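Chitin binding domain (PDB 3UAM) probably binds chitin or a related polysaccharide and, as a member of the AA10 lytic polysaccharide monooxygenase family, may cleave it oxidatively. Local coordinates at residues A[62-67]-A[126-131]; A[155-160]-A[179-184]; A[116-121]-A[194-199]. All blocks are in the same frame, centred on the assembly; numbering follows the deposited sequence.

Interaction 1. Residues A[62-67]-A[126-131]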
loop_
_atom_site.group_PDB
_atom_site.type_symbol
_atom_site.label_atom_id
_atom_site.label_comp_id
_atom_site.label_asym_id
_atom_site.label_seq_id
_atom_site.Cartn_x
_atom_site.Cartn_y
_atom_site.Cartn_z
ATOM N N ARG A 62 7.031 -8.922 15.755
ATOM C CA ARG A 62 8.188 -8.056 15.564
ATOM C C ARG A 62 8.535 -7.984 14.082
ATOM O O ARG A 62 8.213 -8.877 13.305
ATOM C CB ARG A 62 9.404 -8.550 16.370
ATOM C CG ARG A 62 9.152 -8.708 17.864
ATOM C CD ARG A 62 8.460 -7.514 18.497
ATOM N NE ARG A 62 9.257 -6.273 18.429
ATOM C CZ ARG A 62 9.802 -5.655 19.475
ATOM N NH1 ARG A 62 9.657 -6.138 20.690
ATOM N NH2 ARG A 62 10.484 -4.527 19.308
ATOM N N ASP A 63 9.199 -6.909 13.701
ATOM C CA ASP A 63 9.670 -6.761 12.339
ATOM C C ASP A 63 10.738 -7.839 12.033
ATOM O O ASP A 63 11.673 -8.008 12.799
ATOM C CB ASP A 63 10.227 -5.363 12.154
ATOM C CG ASP A 63 10.483 -5.029 10.703
ATOM O OD1 ASP A 63 11.493 -5.518 10.157
ATOM O OD2 ASP A 63 9.684 -4.271 10.118
ATOM N N PRO A 64 10.598 -8.560 10.907
ATOM C CA PRO A 64 11.562 -9.610 10.546
ATOM C C PRO A 64 12.998 -9.099 10.283
ATOM O O PRO A 64 13.954 -9.858 10.424
ATOM C CB PRO A 64 10.978 -10.173 9.239
ATOM C CG PRO A 64 10.271 -9.032 8.638
ATOM C CD PRO A 64 9.630 -8.323 9.817
ATOM N N ASP A 65 13.156 -7.831 9.904
ATOM C CA ASP A 65 14.476 -7.290 9.607
ATOM C C ASP A 65 15.027 -6.415 10.721
ATOM O O ASP A 65 16.248 -6.377 10.914
ATOM C CB ASP A 65 14.425 -6.479 8.323
ATOM C CG ASP A 65 14.032 -7.313 7.137
ATOM O OD1 ASP A 65 14.820 -8.238 6.808
ATOM O OD2 ASP A 65 12.957 -7.036 6.542
ATOM N N ALA A 66 14.146 -5.740 11.462
ATOM C CA ALA A 66 14.552 -4.745 12.450
ATOM C C ALA A 66 13.965 -5.045 13.842
ATOM O O ALA A 66 12.831 -4.659 14.131
ATOM C CB ALA A 66 14.137 -3.358 11.963
ATOM N N PRO A 67 14.721 -5.760 14.696
ATOM C CA PRO A 67 14.118 -6.232 15.923
ATOM C C PRO A 67 13.632 -5.136 16.883
ATOM O O PRO A 67 12.725 -5.399 17.659
ATOM C CB PRO A 67 15.209 -7.113 16.568
ATOM C CG PRO A 67 16.463 -6.864 15.796
ATOM C CD PRO A 67 16.042 -6.372 14.451
ATOM N N THR A 126 10.590 5.345 8.195
ATOM C CA THR A 126 10.129 4.248 7.335
ATOM C C THR A 126 11.026 3.009 7.400
ATOM O O THR A 126 12.225 3.117 7.209
ATOM C CB THR A 126 10.106 4.711 5.888
ATOM O OG1 THR A 126 9.250 5.848 5.770
ATOM C CG2 THR A 126 9.636 3.582 4.947
ATOM N N ARG A 127 10.444 1.835 7.630
ATOM C CA ARG A 127 11.213 0.594 7.543
ATOM C C ARG A 127 11.300 0.089 6.114
ATOM O O ARG A 127 12.358 -0.297 5.670
ATOM C CB ARG A 127 10.654 -0.501 8.460
ATOM C CG ARG A 127 11.491 -1.771 8.472
ATOM C CD ARG A 127 12.970 -1.501 8.734
ATOM N NE ARG A 127 13.183 -0.778 9.980
ATOM C CZ ARG A 127 14.292 -0.111 10.302
ATOM N NH1 ARG A 127 15.297 -0.021 9.449
ATOM N NH2 ARG A 127 14.371 0.530 11.465
ATOM N N ARG A 128 10.181 0.096 5.403
ATOM C CA ARG A 128 10.140 -0.411 4.034
ATOM C C ARG A 128 8.912 0.079 3.248
ATOM O O ARG A 128 7.955 0.614 3.813
ATOM C CB ARG A 128 10.187 -1.944 4.034
ATOM C CG ARG A 128 8.928 -2.602 4.584
ATOM C CD ARG A 128 8.920 -4.136 4.540
ATOM N NE ARG A 128 9.992 -4.738 5.339
ATOM C CZ ARG A 128 10.032 -4.734 6.671
ATOM N NH1 ARG A 128 9.078 -4.133 7.380
ATOM N NH2 ARG A 128 11.042 -5.317 7.303
ATOM N N TRP A 129 8.991 -0.102 1.929
ATOM C CA TRP A 129 7.862 -0.056 1.038
ATOM C C TRP A 129 7.839 -1.388 0.349
ATOM O O TRP A 129 8.885 -1.911 -0.030
ATOM C CB TRP A 129 8.055 0.994 -0.036
ATOM C CG TRP A 129 8.123 2.408 0.428
ATOM C CD1 TRP A 129 7.114 3.367 0.404
ATOM C CD2 TRP A 129 9.288 3.095 0.959
ATOM N NE1 TRP A 129 7.577 4.576 0.866
ATOM C CE2 TRP A 129 8.870 4.480 1.216
ATOM C CE3 TRP A 129 10.602 2.728 1.208
ATOM C CZ2 TRP A 129 9.744 5.426 1.723
ATOM C CZ3 TRP A 129 11.476 3.691 1.723
ATOM C CH2 TRP A 129 11.042 5.016 1.977
ATOM N N THR A 130 6.649 -1.940 0.182
ATOM C CA THR A 130 6.466 -3.252 -0.403
ATOM C C THR A 130 5.376 -3.141 -1.472
ATOM O O THR A 130 4.417 -2.361 -1.301
ATOM C CB THR A 130 6.005 -4.276 0.645
ATOM O OG1 THR A 130 7.027 -4.454 1.641
ATOM C CG2 THR A 130 5.807 -5.608 -0.032
ATOM N N TYR A 131 5.553 -3.878 -2.567
ATOM C CA TYR A 131 4.592 -3.909 -3.653
ATOM C C TYR A 131 4.154 -5.352 -3.890
ATOM O O TYR A 131 4.961 -6.204 -4.166
ATOM C CB TYR A 131 5.176 -3.285 -4.907
ATOM C CG TYR A 131 5.580 -1.846 -4.674
ATOM C CD1 TYR A 131 4.657 -0.824 -4.852
ATOM C CD2 TYR A 131 6.858 -1.512 -4.241
ATOM C CE1 TYR A 131 4.995 0.492 -4.630
ATOM C CE2 TYR A 131 7.205 -0.189 -4.027
ATOM C CZ TYR A 131 6.256 0.813 -4.216
ATOM O OH TYR A 131 6.532 2.149 -3.995
HETATM O O HOH W 1 11.832 -6.577 4.026
#
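The guanidinium of Arg-128 meets the carboxylate of Asp-63 end-on, NH1 of Arg-128 bonding OD2 of Asp-63 at 2.8 Å and NH2 bonding OD1 at 2.9 Å. Both bonds are nearly straight, both reach the syn side of the carboxylate, and the flat groups lie 18° from coplanar. NH2 of Arg-128 also donates to OD2 of Asp-65 at 2.7 Å, a second salt bridge made through the anti lone pair of that oxygen. A water accepts from NE of Arg-128 and donates to OD2 of Asp-65. Extended at chi2, the Arg-128 chain bends at chi3 (62°), which turns its guanidinium toward the two acids. Nearby, CB of Ala-66 sits over one face of the Arg-127 guanidinium, offset toward the rim; the Arg-127 charge pairs with Asp-69.

Behind this shell, OD1 of Asp-63 accepts from the backbone N of Asp-65 and of Ala-66, an Asx turn and Asx motif on the anti side. With Arg-128 NH2, three donors grip that oxygen. Arg-128 NH1 also reaches Asp-199 on strand 190-200. Three carboxylates around one largely buried guanidinium should favour its charged form; these ion pairs link the 62-67 loop to the sheet, beside the Ala-66 contact.

Interaction 2. Residues A[155-160]-A[179-184]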
loop_
_atom_site.group_PDB
_atom_site.type_symbol
_atom_site.label_atom_id
_atom_site.label_comp_id
_atom_site.label_asym_id
_atom_site.label_seq_id
_atom_site.Cartn_x
_atom_site.Cartn_y
_atom_site.Cartn_z
ATOM N N LYS A 155 8.058 -6.371 -5.366
ATOM C CA LYS A 155 9.252 -5.593 -5.059
ATOM C C LYS A 155 9.236 -5.086 -3.612
ATOM O O LYS A 155 8.181 -4.757 -3.067
ATOM C CB LYS A 155 9.375 -4.422 -6.033
ATOM C CG LYS A 155 10.655 -3.615 -5.871
ATOM C CD LYS A 155 11.735 -4.126 -6.780
ATOM C CE LYS A 155 12.986 -3.298 -6.628
ATOM N NZ LYS A 155 13.992 -3.989 -7.465
ATOM N N VAL A 156 10.411 -5.063 -2.992
ATOM C CA VAL A 156 10.547 -4.552 -1.636
ATOM C C VAL A 156 11.685 -3.532 -1.663
ATOM O O VAL A 156 12.718 -3.790 -2.285
ATOM C CB VAL A 156 10.893 -5.678 -0.635
ATOM C CG1 VAL A 156 11.017 -5.124 0.774
ATOM C CG2 VAL A 156 9.851 -6.811 -0.668
ATOM N N TYR A 157 11.500 -2.399 -0.984
ATOM C CA TYR A 157 12.593 -1.464 -0.708
ATOM C C TYR A 157 12.752 -1.357 0.802
ATOM O O TYR A 157 11.886 -0.795 1.490
ATOM C CB TYR A 157 12.283 -0.088 -1.300
ATOM C CG TYR A 157 12.175 -0.076 -2.804
ATOM C CD1 TYR A 157 10.970 -0.365 -3.426
ATOM C CD2 TYR A 157 13.289 0.247 -3.607
ATOM C CE1 TYR A 157 10.849 -0.349 -4.803
ATOM C CE2 TYR A 157 13.187 0.242 -4.997
ATOM C CZ TYR A 157 11.951 -0.047 -5.581
ATOM O OH TYR A 157 11.802 -0.035 -6.936
ATOM N N LEU A 158 13.842 -1.912 1.317
ATOM C CA LEU A 158 14.069 -1.987 2.751
ATOM C C LEU A 158 15.088 -0.959 3.220
ATOM O O LEU A 158 16.210 -0.943 2.712
ATOM C CB LEU A 158 14.589 -3.373 3.101
ATOM C CG LEU A 158 15.000 -3.650 4.560
ATOM C CD1 LEU A 158 13.825 -3.500 5.524
ATOM C CD2 LEU A 158 15.654 -5.027 4.670
ATOM N N ASN A 159 14.713 -0.135 4.201
ATOM C CA ASN A 159 15.677 0.745 4.886
ATOM C C ASN A 159 16.380 -0.088 5.941
ATOM O O ASN A 159 15.738 -0.818 6.663
ATOM C CB ASN A 159 14.987 1.960 5.536
ATOM C CG ASN A 159 14.602 3.022 4.527
ATOM O OD1 ASN A 159 15.192 3.099 3.451
ATOM N ND2 ASN A 159 13.613 3.859 4.876
ATOM N N THR A 160 17.696 0.015 6.032
ATOM C CA THR A 160 18.463 -0.832 6.937
ATOM C C THR A 160 18.871 -0.156 8.242
ATOM O O THR A 160 19.355 -0.825 9.152
ATOM C CB THR A 160 19.747 -1.333 6.260
ATOM O OG1 THR A 160 20.574 -0.202 5.923
ATOM C CG2 THR A 160 19.407 -2.167 4.968
ATOM N N THR A 179 8.824 9.818 -2.653
ATOM C CA THR A 179 9.563 8.582 -2.862
ATOM C C THR A 179 9.227 8.035 -4.256
ATOM O O THR A 179 8.060 7.781 -4.570
ATOM C CB THR A 179 9.199 7.522 -1.821
ATOM O OG1 THR A 179 9.348 8.077 -0.503
ATOM C CG2 THR A 179 10.091 6.252 -2.002
ATOM N N ILE A 180 10.253 7.848 -5.074
ATOM C CA ILE A 180 10.100 7.360 -6.429
ATOM C C ILE A 180 10.735 5.972 -6.590
ATOM O O ILE A 180 11.949 5.807 -6.437
ATOM C CB ILE A 180 10.732 8.341 -7.405
ATOM C CG1 ILE A 180 10.094 9.717 -7.191
ATOM C CG2 ILE A 180 10.532 7.886 -8.844
ATOM C CD1 ILE A 180 11.093 10.827 -7.316
ATOM N N HIS A 181 9.902 4.986 -6.897
ATOM C CA HIS A 181 10.341 3.607 -7.099
ATOM C C HIS A 181 10.070 3.216 -8.510
ATOM O O HIS A 181 9.112 3.708 -9.101
ATOM C CB HIS A 181 9.599 2.684 -6.153
ATOM C CG HIS A 181 9.982 2.881 -4.698
ATOM N ND1 HIS A 181 9.088 2.819 -3.695
ATOM C CD2 HIS A 181 11.221 3.137 -4.105
ATOM C CE1 HIS A 181 9.724 3.004 -2.518
ATOM N NE2 HIS A 181 11.023 3.214 -2.770
ATOM N N GLU A 182 10.890 2.332 -9.060
ATOM C CA GLU A 182 10.686 1.847 -10.430
ATOM C C GLU A 182 10.972 0.363 -10.508
ATOM O O GLU A 182 11.992 -0.108 -10.007
ATOM C CB GLU A 182 11.583 2.597 -11.437
ATOM C CG GLU A 182 11.326 2.214 -12.904
ATOM C CD GLU A 182 11.868 3.238 -13.897
ATOM O OE1 GLU A 182 13.021 3.671 -13.711
ATOM O OE2 GLU A 182 11.131 3.633 -14.853
ATOM N N PHE A 183 10.080 -0.370 -11.153
ATOM C CA PHE A 183 10.286 -1.794 -11.389
ATOM C C PHE A 183 9.497 -2.256 -12.610
ATOM O O PHE A 183 8.688 -1.507 -13.152
ATOM C CB PHE A 183 9.884 -2.601 -10.149
ATOM C CG PHE A 183 8.578 -2.182 -9.533
ATOM C CD1 PHE A 183 7.384 -2.660 -10.018
ATOM C CD2 PHE A 183 8.556 -1.350 -8.412
ATOM C CE1 PHE A 183 6.183 -2.297 -9.426
ATOM C CE2 PHE A 183 7.355 -0.970 -7.821
ATOM C CZ PHE A 183 6.167 -1.446 -8.329
ATOM N N ASN A 184 9.717 -3.495 -13.020
ATOM C CA ASN A 184 9.007 -4.039 -14.154
ATOM C C ASN A 184 7.817 -4.817 -13.683
ATOM O O ASN A 184 7.937 -5.648 -12.777
ATOM C CB ASN A 184 9.907 -4.951 -14.968
ATOM C CG ASN A 184 11.032 -4.197 -15.613
ATOM O OD1 ASN A 184 12.121 -4.121 -15.057
ATOM N ND2 ASN A 184 10.765 -3.580 -16.765
HETATM O O HOH W 2 13.498 1.775 -7.901
#
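Strands 155-158 and 179-184 run roughly antiparallel, at 146°, with their axes 9.1 Å apart at closest approach. That is too far for backbone pairing, so side chains bridge the space, with Lys-155 opposite Phe-183 and Tyr-157 opposite His-181. The phenol ring of Tyr-157 lies flat on the imidazole of His-181, the two side chains passing in opposite directions; the planes are only 8° apart and the centroids 3.6 Å. CD2 of His-181 falls over the middle of the phenol ring. With CG of Tyr-157 anti to its carbonyl carbon (chi1 -64°), the ring reaches across to the imidazole. ND1 of His-181 is hydrogen-bonded to the hydroxyl of Tyr-131. OH of Tyr-157 comes to the edge of the Phe-183 ring, 3.8 Å from its CD2, and shares a water with the backbone N of Glu-182: 2.7 Å from Tyr-157 OH to the water. CB of Lys-155 lies over one face of Phe-183, 4.0 Å from its CD2, and the rest of the chain runs on past the rim. Strand 155-158 belongs to the mixed sheet and 179-184 to the three-stranded one, so two layers pack face to face, as in the beta-sandwich core of AA10 proteins.

Interaction 3. Residues A[116-121]-A[194-199]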
loop_
_atom_site.group_PDB
_atom_site.type_symbol
_atom_site.label_atom_id
_atom_site.label_comp_id
_atom_site.label_asym_id
_atom_site.label_seq_id
_atom_site.Cartn_x
_atom_site.Cartn_y
_atom_site.Cartn_z
ATOM N N ILE A 116 6.573 4.387 -9.593
ATOM C CA ILE A 116 5.626 4.693 -8.525
ATOM C C ILE A 116 6.115 5.917 -7.764
ATOM O O ILE A 116 7.316 5.982 -7.400
ATOM C CB ILE A 116 5.544 3.559 -7.490
ATOM C CG1 ILE A 116 5.307 2.198 -8.159
ATOM C CG2 ILE A 116 4.476 3.865 -6.428
ATOM C CD1 ILE A 116 4.020 2.083 -8.925
ATOM N N SER A 117 5.224 6.889 -7.541
ATOM C CA SER A 117 5.551 8.032 -6.711
ATOM C C SER A 117 4.638 8.102 -5.489
ATOM O O SER A 117 3.420 8.180 -5.618
ATOM C CB SER A 117 5.437 9.345 -7.489
ATOM O OG SER A 117 6.418 9.457 -8.510
ATOM N N TRP A 118 5.253 8.119 -4.319
ATOM C CA TRP A 118 4.592 8.478 -3.044
ATOM C C TRP A 118 4.779 9.927 -2.705
ATOM O O TRP A 118 5.862 10.473 -2.904
ATOM C CB TRP A 118 5.189 7.701 -1.901
ATOM C CG TRP A 118 4.866 6.241 -1.899
ATOM C CD1 TRP A 118 5.506 5.221 -2.603
ATOM C CD2 TRP A 118 3.837 5.575 -1.109
ATOM N NE1 TRP A 118 4.940 4.016 -2.310
ATOM C CE2 TRP A 118 3.923 4.166 -1.433
ATOM C CE3 TRP A 118 2.870 6.004 -0.202
ATOM C CZ2 TRP A 118 3.075 3.233 -0.857
ATOM C CZ3 TRP A 118 2.032 5.056 0.369
ATOM C CH2 TRP A 118 2.132 3.705 0.044
ATOM N N SER A 119 3.728 10.564 -2.179
ATOM C CA SER A 119 3.844 11.885 -1.569
ATOM C C SER A 119 3.307 11.798 -0.149
ATOM O O SER A 119 2.611 10.842 0.200
ATOM C CB SER A 119 3.093 12.940 -2.355
ATOM O OG SER A 119 3.499 14.239 -1.952
ATOM N N TYR A 120 3.632 12.810 0.645
ATOM C CA TYR A 120 3.467 12.763 2.081
ATOM C C TYR A 120 3.142 14.139 2.629
ATOM O O TYR A 120 3.320 15.163 1.967
ATOM C CB TYR A 120 4.768 12.290 2.777
ATOM C CG TYR A 120 5.397 11.027 2.246
ATOM C CD1 TYR A 120 4.919 9.766 2.617
ATOM C CD2 TYR A 120 6.481 11.080 1.376
ATOM C CE1 TYR A 120 5.498 8.614 2.139
ATOM C CE2 TYR A 120 7.072 9.929 0.890
ATOM C CZ TYR A 120 6.579 8.695 1.277
ATOM O OH TYR A 120 7.176 7.554 0.809
ATOM N N SER A 121 2.665 14.132 3.856
ATOM C CA SER A 121 2.798 15.274 4.730
ATOM C C SER A 121 3.356 14.750 6.073
ATOM O O SER A 121 2.858 13.732 6.597
ATOM C CB SER A 121 1.451 15.961 4.896
ATOM O OG SER A 121 1.614 17.111 5.676
ATOM N N LEU A 194 -2.242 -3.911 -7.887
ATOM C CA LEU A 194 -0.939 -3.682 -7.295
ATOM C C LEU A 194 -1.166 -2.986 -5.973
ATOM O O LEU A 194 -1.675 -1.848 -5.937
ATOM C CB LEU A 194 -0.093 -2.803 -8.212
ATOM C CG LEU A 194 1.358 -2.495 -7.779
ATOM C CD1 LEU A 194 2.214 -3.731 -7.789
ATOM C CD2 LEU A 194 1.964 -1.430 -8.692
ATOM N N LEU A 195 -0.850 -3.670 -4.883
ATOM C CA LEU A 195 -1.006 -3.110 -3.560
ATOM C C LEU A 195 0.336 -2.547 -3.117
ATOM O O LEU A 195 1.319 -3.283 -2.968
ATOM C CB LEU A 195 -1.479 -4.178 -2.578
ATOM C CG LEU A 195 -1.502 -3.772 -1.099
ATOM C CD1 LEU A 195 -2.499 -2.635 -0.912
ATOM C CD2 LEU A 195 -1.825 -4.989 -0.237
ATOM N N ALA A 196 0.372 -1.238 -2.921
ATOM C CA ALA A 196 1.585 -0.561 -2.469
ATOM C C ALA A 196 1.415 -0.264 -0.985
ATOM O O ALA A 196 0.380 0.333 -0.595
ATOM C CB ALA A 196 1.789 0.725 -3.272
ATOM N N VAL A 197 2.407 -0.659 -0.169
ATOM C CA VAL A 197 2.326 -0.556 1.289
ATOM C C VAL A 197 3.574 0.107 1.878
ATOM O O VAL A 197 4.698 -0.329 1.614
ATOM C CB VAL A 197 2.147 -1.937 1.954
ATOM C CG1 VAL A 197 1.890 -1.801 3.463
ATOM C CG2 VAL A 197 1.016 -2.716 1.277
ATOM N N TRP A 198 3.357 1.116 2.713
ATOM C CA TRP A 198 4.408 1.900 3.357
ATOM C C TRP A 198 4.446 1.616 4.843
ATOM O O TRP A 198 3.542 2.027 5.543
ATOM C CB TRP A 198 4.110 3.363 3.093
ATOM C CG TRP A 198 4.995 4.359 3.808
ATOM C CD1 TRP A 198 6.358 4.293 4.011
ATOM C CD2 TRP A 198 4.585 5.622 4.395
ATOM N NE1 TRP A 198 6.806 5.391 4.681
ATOM C CE2 TRP A 198 5.796 6.238 4.924
ATOM C CE3 TRP A 198 3.392 6.315 4.475
ATOM C CZ2 TRP A 198 5.775 7.442 5.570
ATOM C CZ3 TRP A 198 3.386 7.542 5.123
ATOM C CH2 TRP A 198 4.564 8.092 5.655
ATOM N N ASP A 199 5.495 0.925 5.321
ATOM C CA ASP A 199 5.626 0.463 6.726
ATOM C C ASP A 199 6.373 1.492 7.582
ATOM O O ASP A 199 7.515 1.891 7.261
ATOM C CB ASP A 199 6.456 -0.819 6.848
ATOM C CG ASP A 199 5.730 -2.082 6.427
ATOM O OD1 ASP A 199 4.601 -2.032 5.876
ATOM O OD2 ASP A 199 6.337 -3.153 6.665
#
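Aromatic contacts dominate where Trp-118 and Tyr-120 meet Trp-198. Tyr-120 turns the edge that carries CD1 and CE1 onto one face of the Trp-198 indole, with CD1 of Tyr-120 3.5 Å from CH2 of Trp-198 and the planes at 55°. Trp-198 in turn directs an edge at the face of Trp-118, the centroids of its five-membered ring and the six-membered ring of Trp-118 5.6 Å apart. The same side chain adds a CH-pi contact: CB of Trp-198 stands over the six-membered ring of Trp-118, 4.0 Å from its centroid. CG anti to the backbone N (chi1 173°) brings one face of the Trp-198 indole against the CD1-CE1 edge of Tyr-120.

Aliphatic contacts continue the seam. CB of Ala-196 lies 3.7 Å from CZ2 at the rim of Trp-118, and Ile-116 and Leu-194 reach for each other tip to tip, CD1 of Ile-116 4.1 Å from CD2 of Leu-194.

No hydrogen bond crosses between the strands; the polar atoms of these side chains find other partners, Trp-118 NE1 at Tyr-131 OH, Tyr-120 OH at Thr-179 and Trp-129, and Trp-198 NE1 at Thr-126.

The segments cross at -41° with axes 10.2 Å apart. Trp-129 of strand 126-133 stacks on Trp-198. Strand 113-121 is the middle of the three-stranded sheet, between 21-26 and 179-184, whereas 190-200 lies between 126-133 and 205-215 in the facing mixed sheet.

Overall arrangement
Interactions 2 and 3 join the same two sheets of the sandwich. Interaction 3 lies deep, between strands 113-121 and 190-200, and its side-chain contacts are apolar and aromatic; interaction 2 is only partly buried and admits a water and a lysine. They are neighbours through strands 113-121 and 179-184, which pair by backbone hydrogen bonds such as His-181 O with Ile-116 N. Interaction 1 differs in kind: it holds a loop, not a second strand, against the mixed sheet, by a largely buried salt-bridge network. Its strand 126-133 runs between 155-158 and 190-200, pairing with both; besides carrying Arg-128, it presents Trp-129 and Tyr-131 to His-181 and Thr-126 to Trp-198.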